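Local coordinates for putative periplasmic or exported protein (Salmonella enterica subsp. enterica serovar Typhimurium, PDB 4GQZ) that binds copper in the periplasm and probably contributes to copper resistance, at residues 95-100 / 130-135. Sequence-based numbering, arbitrary orientation.
Sequences FTVKVT and GTLEVS
Thr96, Lys98 and Thr100 of 95-100 pair with Ser135, Glu133 and Thr131 of 130-135 as antiparallel hydrogen-bonded pairs, the segment axes 4.8 Å apart and 170° between their directions. Each pair closes a ring of two N-H...O=C bonds; Glu133 N to Lys98 O, 2.8 Å, is the shortest of the six. Val97 with Val134 and Val99 with Leu132 form the intervening non-hydrogen-bonded pairs, whose CA-H groups approach carbonyls of the flanking pairs, as Val99 CA does to Thr131 O at 3.4 Å.

On the face of these valines, one branch of Leu132 does the touching: its CD1 lies 3.6 Å from Val99 CG2 and 3.7 Å from Val97 CG1, bridging two valines two residues apart on one face of the partner strand. At the end of the row, Val134 CG1 meets the Phe95 ring at CD1, 3.6 Å away. Phe68 of strand 63-68 covers Val97, Leu132 and Val134.

The other face is polar. Lys98 bends at chi3 (66°), bringing NZ within 3.9 Å of OE1 on the extended Glu133, a long salt bridge. A water bridges Thr100 OG1, at 3.0 Å, and the Thr131 carbonyl, to which it donates. Thr96 OG1 is hydrogen-bonded to Glu111 OE1, outside the two segments.

Backbone bonds thus fix the register between two interior strands, 94-101 pairing also with 106-109 and 111-113, and 129-136 with 139-146; Val97, Val99, Leu132 and Val134 are buried on one face, while the long ion pair probably adds only modestly to the hold.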
loop_
_atom_site.group_PDB
_atom_site.type_symbol
_atom_site.label_atom_id
_atom_site.label_comp_id
_atom_site.label_asym_id
_atom_site.label_seq_id
_atom_site.Cartn_x
_atom_site.Cartn_y
_atom_site.Cartn_z
ATOM N N PHE B 95 17.499 -11.835 -15.665
ATOM C CA PHE B 95 16.390 -12.441 -16.393
ATOM C C PHE B 95 15.669 -11.398 -17.241
ATOM O O PHE B 95 15.736 -10.205 -16.952
ATOM C CB PHE B 95 15.392 -13.073 -15.415
ATOM C CG PHE B 95 15.939 -14.253 -14.661
ATOM C CD1 PHE B 95 15.879 -15.527 -15.204
ATOM C CD2 PHE B 95 16.514 -14.087 -13.405
ATOM C CE1 PHE B 95 16.392 -16.619 -14.503
ATOM C CE2 PHE B 95 17.017 -15.162 -12.698
ATOM C CZ PHE B 95 16.963 -16.435 -13.246
ATOM N N THR B 96 14.997 -11.845 -18.295
ATOM C CA THR B 96 14.033 -10.994 -18.980
ATOM C C THR B 96 12.627 -11.404 -18.538
ATOM O O THR B 96 12.265 -12.582 -18.593
ATOM C CB THR B 96 14.169 -11.090 -20.507
ATOM O OG1 THR B 96 15.467 -10.621 -20.892
ATOM C CG2 THR B 96 13.129 -10.224 -21.185
ATOM N N VAL B 97 11.840 -10.432 -18.087
ATOM C CA VAL B 97 10.557 -10.725 -17.456
ATOM C C VAL B 97 9.426 -10.027 -18.207
ATOM O O VAL B 97 9.482 -8.812 -18.424
ATOM C CB VAL B 97 10.560 -10.256 -15.982
ATOM C CG1 VAL B 97 9.184 -10.470 -15.325
ATOM C CG2 VAL B 97 11.671 -10.977 -15.182
ATOM N N LYS B 98 8.411 -10.787 -18.615
ATOM C CA LYS B 98 7.248 -10.184 -19.262
ATOM C C LYS B 98 5.956 -10.639 -18.617
ATOM O O LYS B 98 5.721 -11.837 -18.469
ATOM C CB LYS B 98 7.198 -10.510 -20.760
ATOM C CG LYS B 98 6.033 -9.812 -21.468
ATOM C CD LYS B 98 6.104 -9.928 -22.997
ATOM C CE LYS B 98 5.928 -11.356 -23.464
ATOM N NZ LYS B 98 6.130 -11.451 -24.936
ATOM N N VAL B 99 5.114 -9.688 -18.229
ATOM C CA VAL B 99 3.794 -10.036 -17.732
ATOM C C VAL B 99 2.743 -9.407 -18.628
ATOM O O VAL B 99 2.775 -8.195 -18.869
ATOM C CB VAL B 99 3.578 -9.564 -16.294
ATOM C CG1 VAL B 99 2.109 -9.750 -15.893
ATOM C CG2 VAL B 99 4.486 -10.333 -15.357
ATOM N N THR B 100 1.826 -10.234 -19.123
ATOM C CA THR B 100 0.786 -9.784 -20.038
ATOM C C THR B 100 -0.579 -10.182 -19.486
ATOM O O THR B 100 -0.739 -11.292 -18.992
ATOM C CB THR B 100 0.985 -10.397 -21.462
ATOM O OG1 THR B 100 0.991 -11.829 -21.385
ATOM C CG2 THR B 100 2.302 -9.957 -22.054
ATOM N N GLY B 130 -3.507 -13.531 -16.269
ATOM C CA GLY B 130 -2.595 -13.362 -17.383
ATOM C C GLY B 130 -1.501 -14.398 -17.430
ATOM O O GLY B 130 -1.678 -15.540 -16.983
ATOM N N THR B 131 -0.360 -13.994 -17.976
ATOM C CA THR B 131 0.751 -14.914 -18.171
ATOM C C THR B 131 2.036 -14.220 -17.791
ATOM O O THR B 131 2.237 -13.051 -18.121
ATOM C CB THR B 131 0.852 -15.387 -19.639
ATOM O OG1 THR B 131 -0.365 -16.041 -20.015
ATOM C CG2 THR B 131 2.021 -16.373 -19.830
ATOM N N LEU B 132 2.901 -14.938 -17.086
ATOM C CA LEU B 132 4.256 -14.467 -16.826
ATOM C C LEU B 132 5.202 -15.292 -17.694
ATOM O O LEU B 132 5.096 -16.521 -17.729
ATOM C CB LEU B 132 4.624 -14.669 -15.354
ATOM C CG LEU B 132 6.132 -14.621 -15.065
ATOM C CD1 LEU B 132 6.671 -13.222 -15.259
ATOM C CD2 LEU B 132 6.480 -15.137 -13.678
ATOM N N GLU B 133 6.104 -14.628 -18.412
ATOM C CA GLU B 133 7.148 -15.348 -19.139
ATOM C C GLU B 133 8.484 -14.863 -18.647
ATOM O O GLU B 133 8.670 -13.667 -18.406
ATOM C CB GLU B 133 7.051 -15.149 -20.654
ATOM C CG GLU B 133 8.130 -15.938 -21.415
ATOM C CD GLU B 133 8.129 -15.679 -22.916
ATOM O OE1 GLU B 133 7.323 -14.845 -23.374
ATOM O OE2 GLU B 133 8.941 -16.315 -23.630
ATOM N N VAL B 134 9.408 -15.798 -18.461
ATOM C CA VAL B 134 10.743 -15.471 -18.002
ATOM C C VAL B 134 11.721 -16.076 -18.999
ATOM O O VAL B 134 11.458 -17.138 -19.573
ATOM C CB VAL B 134 10.992 -16.031 -16.578
ATOM C CG1 VAL B 134 12.414 -15.746 -16.125
ATOM C CG2 VAL B 134 10.008 -15.423 -15.609
ATOM N N SER B 135 12.825 -15.385 -19.258
ATOM C CA SER B 135 13.808 -15.946 -20.173
ATOM C C SER B 135 15.225 -15.694 -19.671
ATOM O O SER B 135 15.506 -14.653 -19.071
ATOM C CB SER B 135 13.597 -15.431 -21.602
ATOM O OG SER B 135 14.238 -14.190 -21.801
HETATM O O HOH W 1 3.755 -12.793 -20.796
#